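Local coordinates for protein endo-pectate lyase (Erwinia chrysanthemi, PDB 3B8Y) that probably cleaves polygalacturonate and partly methylated pectins by endo-acting, calcium-dependent beta-elimination, leaving unsaturated galacturonosyl ends, at residues T198-T203 with Q227-N232; K249-C254 with A281-N286. One frame throughout, in Å; residues are numbered along the deposited sequence.

Contact 1: residues T198-T203 with Q227-N232; sequences TNNGKT and QHNSKN. With ADA (alpha-D-galactopyranuronic acid), chain C; ADA (alpha-D-galactopyranuronic acid), chain B.
Asn199 and Gln227 open the backbone bonding between two parallel strands: Asn199 N meets Gln227 O at 2.7 Å. Beyond it Asn199 O is gripped twice, by Asn229 N at 3.0 Å and by Ser230 N at 3.2 Å, so the carbonyl that ends the strand pairing also holds the start of the next turn.

Two side-chain oxygens extend the polar network. Asn199 OD1 accepts from Gly201 N (3.0 Å), an Asx turn that bends the chain as the strand ends, a place where asparagine and glycine both serve well. Ser230 OG, set between its own N and carbonyl carbon (chi1 58°), donates to Gly201 O at 2.6 Å and also bonds Ser233.

This is adjacent-coil pairing in the right-handed parallel beta-helix of polysaccharide lyase family 3, where residues at matching positions of neighbouring coils lie side by side. On the inner side Asn199 lies beside His228, its CB over the ring face, 4.2 Å from the centroid, and its ND2 above the same face toward the rim, with amide and ring planes 42° apart. Thr235 takes the Asn199 amide nitrogen, while Ser233 and Trp251 hold the imidazole.

On the opposite face Thr198 CG2 packs against Asn229 ND2 at 3.4 Å. That same nitrogen donates to O6B of the chain C galacturonate at 3.0 Å, an uncharged donor suited to a uronate group.

Contact 2: residues K249-C254 with A281-N286; sequences KLWRSC and AGVNRN. With ADA (alpha-D-galactopyranuronic acid), chain D; ADA (alpha-D-galactopyranuronic acid), chain B.
Arg252 crosses Asn284 at about a right angle and spends its guanidinium on both protein and sugar. Its NH2 donates to Asn284 OD1 at 3.0 Å, in the guanidinium plane but above the plane of the amide carbonyl. The other two nitrogens take one carboxylate of the chain D galacturonate: NE holds O6A and NH1 holds O6B, each at 2.7 Å, a bidentate, side-on grip that arginine's planar donors suit. Lys249 NZ adds a bond to the ring oxygen O5 of that sugar (3.1 Å) and a weak one to O6A. Phe312 makes a cation-pi contact with Arg252.

Asn284 uses its other end as well, ND2 donating to Cys254 O at 2.8 Å, so the amide joins the strand end to the disulfide-bonded Cys254–Cys257 turn. In the parallel beta-helix these strands belong to successive coils, and their backbones pair through Ser253 N to Gly282 O (2.9 Å) and a weaker Gly282 N to Trp251 O. Gly282, lacking a side chain, lets Arg252 CD lie close over the strand.

Asp289 and Arg264 satisfy Ser253 OG. On the inward face Trp251, CG anti to N (chi1 177°), meets Val283 CG1 with CZ3 at 3.5 Å at the ring edge, with CE3 against Ala281 CB, while NE1 bonds His228.

Overall arrangement
Following the chain from its N terminus, contact 1 comes first and closes one turn of the beta-helix, bringing strand 224-228 back alongside strand 195-199. Contact 2 opens only after contact 1 has closed and completes a later turn, joining strand 249-253 to strand 276-284. The two loops are therefore in series, neither nested nor crossed. Strands 224-228 and 249-253 are themselves neighbours, probably hydrogen-bonded through His228 O with Cys254 N and His228 N with Arg252 O, so the four strands run parallel, side by side, on one face of the beta-helix. With centres 12 Å apart, both contacts touch the chain B galacturonate; contact 1 also meets the chain C sugar and contact 2 the chain D sugar.

Contact 1: residues T198-T203 with Q227-N232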
loop_
_atom_site.group_PDB
_atom_site.type_symbol
_atom_site.label_atom_id
_atom_site.label_comp_id
_atom_site.label_asym_id
_atom_site.label_seq_id
_atom_site.Cartn_x
_atom_site.Cartn_y
_atom_site.Cartn_z
ATOM N N THR A 198 2.201 -6.320 8.318
ATOM C CA THR A 198 3.394 -6.984 8.805
ATOM C C THR A 198 3.556 -8.333 8.124
ATOM O O THR A 198 2.618 -9.135 8.046
ATOM C CB THR A 198 3.334 -7.157 10.352
ATOM O OG1 THR A 198 3.266 -5.869 10.968
ATOM C CG2 THR A 198 4.559 -7.875 10.884
ATOM N N ASN A 199 4.741 -8.548 7.571
ATOM C CA ASN A 199 5.043 -9.791 6.896
ATOM C C ASN A 199 5.737 -10.710 7.889
ATOM O O ASN A 199 6.900 -10.493 8.220
ATOM C CB ASN A 199 5.964 -9.525 5.698
ATOM C CG ASN A 199 6.237 -10.769 4.862
ATOM O OD1 ASN A 199 5.696 -11.843 5.110
ATOM N ND2 ASN A 199 7.067 -10.612 3.841
ATOM N N ASN A 200 4.976 -11.659 8.434
ATOM C CA ASN A 200 5.493 -12.673 9.360
ATOM C C ASN A 200 5.365 -13.997 8.589
ATOM O O ASN A 200 5.381 -15.076 9.182
ATOM C CB ASN A 200 4.626 -12.785 10.632
ATOM C CG ASN A 200 4.732 -11.570 11.560
ATOM O OD1 ASN A 200 3.713 -11.053 12.040
ATOM N ND2 ASN A 200 5.950 -11.146 11.855
ATOM N N GLY A 201 5.189 -13.904 7.270
ATOM C CA GLY A 201 5.027 -15.098 6.461
ATOM C C GLY A 201 6.082 -15.335 5.403
ATOM O O GLY A 201 7.240 -14.970 5.565
ATOM N N LYS A 202 5.665 -15.947 4.302
ATOM C CA LYS A 202 6.565 -16.269 3.204
ATOM C C LYS A 202 6.586 -15.161 2.156
ATOM O O LYS A 202 7.653 -14.695 1.762
ATOM C CB LYS A 202 6.159 -17.610 2.568
ATOM C CG LYS A 202 7.161 -18.148 1.568
ATOM C CD LYS A 202 8.422 -18.652 2.259
ATOM C CE LYS A 202 9.517 -18.952 1.233
ATOM N NZ LYS A 202 10.605 -19.799 1.789
ATOM N N THR A 203 5.414 -14.770 1.671
ATOM C CA THR A 203 5.350 -13.696 0.690
ATOM C C THR A 203 4.188 -12.770 1.009
ATOM O O THR A 203 3.083 -13.230 1.277
ATOM C CB THR A 203 5.159 -14.225 -0.741
ATOM O OG1 THR A 203 6.180 -15.184 -1.036
ATOM C CG2 THR A 203 5.238 -13.071 -1.759
ATOM N N GLN A 227 6.112 -3.654 7.616
ATOM C CA GLN A 227 7.077 -4.222 8.564
ATOM C C GLN A 227 7.351 -5.659 8.155
ATOM O O GLN A 227 6.420 -6.446 7.995
ATOM C CB GLN A 227 6.502 -4.214 9.980
ATOM C CG GLN A 227 7.228 -3.324 10.966
ATOM C CD GLN A 227 8.670 -3.716 11.175
ATOM O OE1 GLN A 227 8.978 -4.864 11.493
ATOM N NE2 GLN A 227 9.568 -2.760 10.999
ATOM N N HIS A 228 8.623 -5.997 7.990
ATOM C CA HIS A 228 9.029 -7.345 7.571
ATOM C C HIS A 228 9.829 -8.002 8.692
ATOM O O HIS A 228 10.956 -7.594 8.968
ATOM C CB HIS A 228 9.903 -7.214 6.326
ATOM C CG HIS A 228 9.925 -8.428 5.454
ATOM N ND1 HIS A 228 9.909 -8.345 4.077
ATOM C CD2 HIS A 228 10.051 -9.741 5.751
ATOM C CE1 HIS A 228 10.037 -9.556 3.566
ATOM N NE2 HIS A 228 10.123 -10.421 4.561
ATOM N N ASN A 229 9.247 -9.012 9.334
ATOM C CA ASN A 229 9.904 -9.703 10.448
ATOM C C ASN A 229 10.329 -11.143 10.147
ATOM O O ASN A 229 11.256 -11.652 10.764
ATOM C CB ASN A 229 9.011 -9.700 11.689
ATOM C CG ASN A 229 8.638 -8.306 12.139
ATOM O OD1 ASN A 229 9.414 -7.367 12.011
ATOM N ND2 ASN A 229 7.426 -8.162 12.651
ATOM N N SER A 230 9.610 -11.824 9.258
ATOM C CA SER A 230 9.967 -13.198 8.898
ATOM C C SER A 230 11.241 -13.185 8.046
ATOM O O SER A 230 11.612 -12.149 7.494
ATOM C CB SER A 230 8.821 -13.866 8.131
ATOM O OG SER A 230 8.502 -13.126 6.966
ATOM N N LYS A 231 11.913 -14.329 7.957
ATOM C CA LYS A 231 13.152 -14.444 7.183
ATOM C C LYS A 231 12.935 -15.347 5.969
ATOM O O LYS A 231 12.009 -16.162 5.962
ATOM C CB LYS A 231 14.266 -15.009 8.069
ATOM C CG LYS A 231 14.423 -14.279 9.393
ATOM C CD LYS A 231 15.364 -15.028 10.312
ATOM C CE LYS A 231 15.149 -14.659 11.775
ATOM N NZ LYS A 231 15.944 -15.560 12.674
ATOM N N ASN A 232 13.794 -15.218 4.957
ATOM C CA ASN A 232 13.675 -16.010 3.729
ATOM C C ASN A 232 12.314 -15.725 3.097
ATOM O O ASN A 232 11.703 -16.598 2.479
ATOM C CB ASN A 232 13.786 -17.515 4.031
ATOM C CG ASN A 232 15.165 -17.918 4.498
ATOM O OD1 ASN A 232 16.168 -17.602 3.850
ATOM N ND2 ASN A 232 15.226 -18.628 5.626
HETATM C C1 ADA C . 10.019 -2.434 16.571
HETATM C C2 ADA C . 10.447 -3.577 17.502
HETATM C C3 ADA C . 10.634 -4.819 16.662
HETATM C C4 ADA C . 9.301 -5.139 15.986
HETATM C C5 ADA C . 8.880 -3.953 15.135
HETATM C C6 ADA C . 7.541 -4.239 14.490
HETATM O O2 ADA C . 11.677 -3.251 18.137
HETATM O O3 ADA C . 11.037 -5.907 17.489
HETATM O O4 ADA C . 8.273 -5.455 16.943
HETATM O O5 ADA C . 8.773 -2.743 15.921
HETATM O O6B ADA C . 7.377 -5.330 13.722
HETATM O O6A ADA C . 6.608 -3.487 14.679
HETATM C C1 ADA B . 13.619 -0.002 15.047
HETATM C C2 ADA B . 13.319 -1.266 14.233
HETATM C C3 ADA B . 11.938 -1.150 13.638
HETATM C C4 ADA B . 10.946 -0.984 14.777
HETATM C C5 ADA B . 11.338 0.309 15.548
HETATM C C6 ADA B . 10.359 0.540 16.679
HETATM O O2 ADA B . 14.264 -1.412 13.177
HETATM O O3 ADA B . 11.640 -2.326 12.892
HETATM O O4 ADA B . 11.036 -2.143 15.633
HETATM O O5 ADA B . 12.659 0.162 16.104
HETATM O O6B ADA B . 9.060 0.713 16.406
HETATM O O6A ADA B . 10.744 0.578 17.828
#

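Contact 2: residues K249-C254 with A281-N286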
loop_
_atom_site.group_PDB
_atom_site.type_symbol
_atom_site.label_atom_id
_atom_site.label_comp_id
_atom_site.label_asym_id
_atom_site.label_seq_id
_atom_site.Cartn_x
_atom_site.Cartn_y
_atom_site.Cartn_z
ATOM N N LYS A 249 8.905 5.016 7.170
ATOM C CA LYS A 249 9.449 4.225 6.071
ATOM C C LYS A 249 8.324 3.467 5.378
ATOM O O LYS A 249 7.310 3.139 5.999
ATOM C CB LYS A 249 10.512 3.240 6.562
ATOM C CG LYS A 249 11.769 3.906 7.109
ATOM C CD LYS A 249 12.788 2.874 7.581
ATOM C CE LYS A 249 13.960 3.523 8.312
ATOM N NZ LYS A 249 13.540 4.179 9.576
ATOM N N LEU A 250 8.476 3.227 4.082
ATOM C CA LEU A 250 7.470 2.481 3.347
ATOM C C LEU A 250 7.663 1.021 3.738
ATOM O O LEU A 250 6.701 0.304 4.008
ATOM C CB LEU A 250 7.639 2.671 1.832
ATOM C CG LEU A 250 6.630 2.002 0.873
ATOM C CD1 LEU A 250 6.722 2.651 -0.499
ATOM C CD2 LEU A 250 6.886 0.512 0.734
ATOM N N TRP A 251 8.929 0.610 3.792
ATOM C CA TRP A 251 9.298 -0.748 4.151
ATOM C C TRP A 251 10.571 -0.774 4.978
ATOM O O TRP A 251 11.545 -0.052 4.707
ATOM C CB TRP A 251 9.493 -1.593 2.899
ATOM C CG TRP A 251 9.943 -3.001 3.145
ATOM C CD1 TRP A 251 9.145 -4.089 3.376
ATOM C CD2 TRP A 251 11.289 -3.499 3.086
ATOM N NE1 TRP A 251 9.906 -5.228 3.442
ATOM C CE2 TRP A 251 11.225 -4.897 3.270
ATOM C CE3 TRP A 251 12.541 -2.900 2.887
ATOM C CZ2 TRP A 251 12.366 -5.712 3.264
ATOM C CZ3 TRP A 251 13.682 -3.712 2.879
ATOM C CH2 TRP A 251 13.579 -5.106 3.066
ATOM N N ARG A 252 10.550 -1.633 5.989
ATOM C CA ARG A 252 11.684 -1.808 6.862
ATOM C C ARG A 252 11.892 -3.264 7.276
ATOM O O ARG A 252 10.990 -3.896 7.838
ATOM C CB ARG A 252 11.513 -0.953 8.117
ATOM C CG ARG A 252 12.643 -1.091 9.102
ATOM C CD ARG A 252 13.986 -0.800 8.451
ATOM N NE ARG A 252 14.964 -0.429 9.461
ATOM C CZ ARG A 252 16.084 -1.095 9.717
ATOM N NH1 ARG A 252 16.896 -0.666 10.686
ATOM N NH2 ARG A 252 16.411 -2.160 8.980
ATOM N N SER A 253 13.061 -3.803 6.943
ATOM C CA SER A 253 13.414 -5.146 7.373
ATOM C C SER A 253 13.776 -4.910 8.835
ATOM O O SER A 253 14.705 -4.156 9.125
ATOM C CB SER A 253 14.654 -5.643 6.645
ATOM O OG SER A 253 15.140 -6.813 7.272
ATOM N N CYS A 254 13.011 -5.507 9.744
ATOM C CA CYS A 254 13.226 -5.331 11.173
ATOM C C CYS A 254 14.692 -5.196 11.569
ATOM O O CYS A 254 15.512 -6.066 11.270
ATOM C CB CYS A 254 12.586 -6.462 11.955
ATOM S SG CYS A 254 12.473 -6.041 13.712
ATOM N N ALA A 281 13.057 2.406 1.847
ATOM C CA ALA A 281 13.430 1.093 2.328
ATOM C C ALA A 281 14.625 1.050 3.280
ATOM O O ALA A 281 15.591 1.786 3.132
ATOM C CB ALA A 281 13.668 0.162 1.165
ATOM N N GLY A 282 14.545 0.134 4.241
ATOM C CA GLY A 282 15.605 -0.049 5.213
ATOM C C GLY A 282 16.005 -1.510 5.197
ATOM O O GLY A 282 15.211 -2.374 5.573
ATOM N N VAL A 283 17.204 -1.792 4.688
ATOM C CA VAL A 283 17.716 -3.156 4.625
ATOM C C VAL A 283 18.860 -3.368 5.607
ATOM O O VAL A 283 19.631 -2.450 5.886
ATOM C CB VAL A 283 18.268 -3.528 3.198
ATOM C CG1 VAL A 283 17.150 -3.638 2.182
ATOM C CG2 VAL A 283 19.300 -2.512 2.726
ATOM N N ASN A 284 18.938 -4.573 6.159
ATOM C CA ASN A 284 20.035 -4.939 7.047
ATOM C C ASN A 284 21.012 -5.618 6.102
ATOM O O ASN A 284 20.739 -6.707 5.613
ATOM C CB ASN A 284 19.568 -5.933 8.105
ATOM C CG ASN A 284 18.527 -5.347 9.011
ATOM O OD1 ASN A 284 18.617 -4.180 9.401
ATOM N ND2 ASN A 284 17.513 -6.138 9.339
ATOM N N ARG A 285 22.123 -4.967 5.788
ATOM C CA ARG A 285 23.052 -5.596 4.860
ATOM C C ARG A 285 23.826 -6.766 5.447
ATOM O O ARG A 285 24.069 -7.755 4.754
ATOM C CB ARG A 285 23.978 -4.580 4.192
ATOM C CG ARG A 285 25.078 -4.009 5.031
ATOM C CD ARG A 285 26.153 -3.452 4.100
ATOM N NE ARG A 285 27.245 -2.818 4.830
ATOM C CZ ARG A 285 27.476 -1.509 4.852
ATOM N NH1 ARG A 285 28.492 -1.039 5.561
ATOM N NH2 ARG A 285 26.700 -0.670 4.174
ATOM N N ASN A 286 24.143 -6.684 6.737
ATOM C CA ASN A 286 24.873 -7.750 7.417
ATOM C C ASN A 286 24.068 -9.044 7.432
ATOM O O ASN A 286 24.629 -10.124 7.601
ATOM C CB ASN A 286 25.239 -7.338 8.854
ATOM C CG ASN A 286 24.025 -6.947 9.683
ATOM O OD1 ASN A 286 23.192 -6.147 9.248
ATOM N ND2 ASN A 286 23.925 -7.505 10.890
HETATM C C1 ADA D . 12.968 4.413 13.354
HETATM C C2 ADA D . 12.617 3.833 14.724
HETATM C C3 ADA D . 13.884 3.319 15.384
HETATM C C4 ADA D . 14.500 2.244 14.468
HETATM C C5 ADA D . 14.796 2.912 13.122
HETATM C C6 ADA D . 15.379 1.860 12.225
HETATM O O1 ADA D . 13.860 5.518 13.486
HETATM O O2 ADA D . 12.033 4.845 15.538
HETATM O O3 ADA D . 13.564 2.767 16.668
HETATM O O4 ADA D . 13.586 1.146 14.234
HETATM O O5 ADA D . 13.569 3.391 12.534
HETATM O O6B ADA D . 16.538 1.260 12.549
HETATM O O6A ADA D . 14.797 1.553 11.214
HETATM C C1 ADA B . 13.619 -0.002 15.047
HETATM C C2 ADA B . 13.319 -1.266 14.233
HETATM C C3 ADA B . 11.938 -1.150 13.638
HETATM C C4 ADA B . 10.946 -0.984 14.777
HETATM C C5 ADA B . 11.338 0.309 15.548
HETATM C C6 ADA B . 10.359 0.540 16.679
HETATM O O2 ADA B . 14.264 -1.412 13.177
HETATM O O3 ADA B . 11.640 -2.326 12.892
HETATM O O4 ADA B . 11.036 -2.143 15.633
HETATM O O5 ADA B . 12.659 0.162 16.104
HETATM O O6B ADA B . 9.060 0.713 16.406
HETATM O O6A ADA B . 10.744 0.578 17.828
#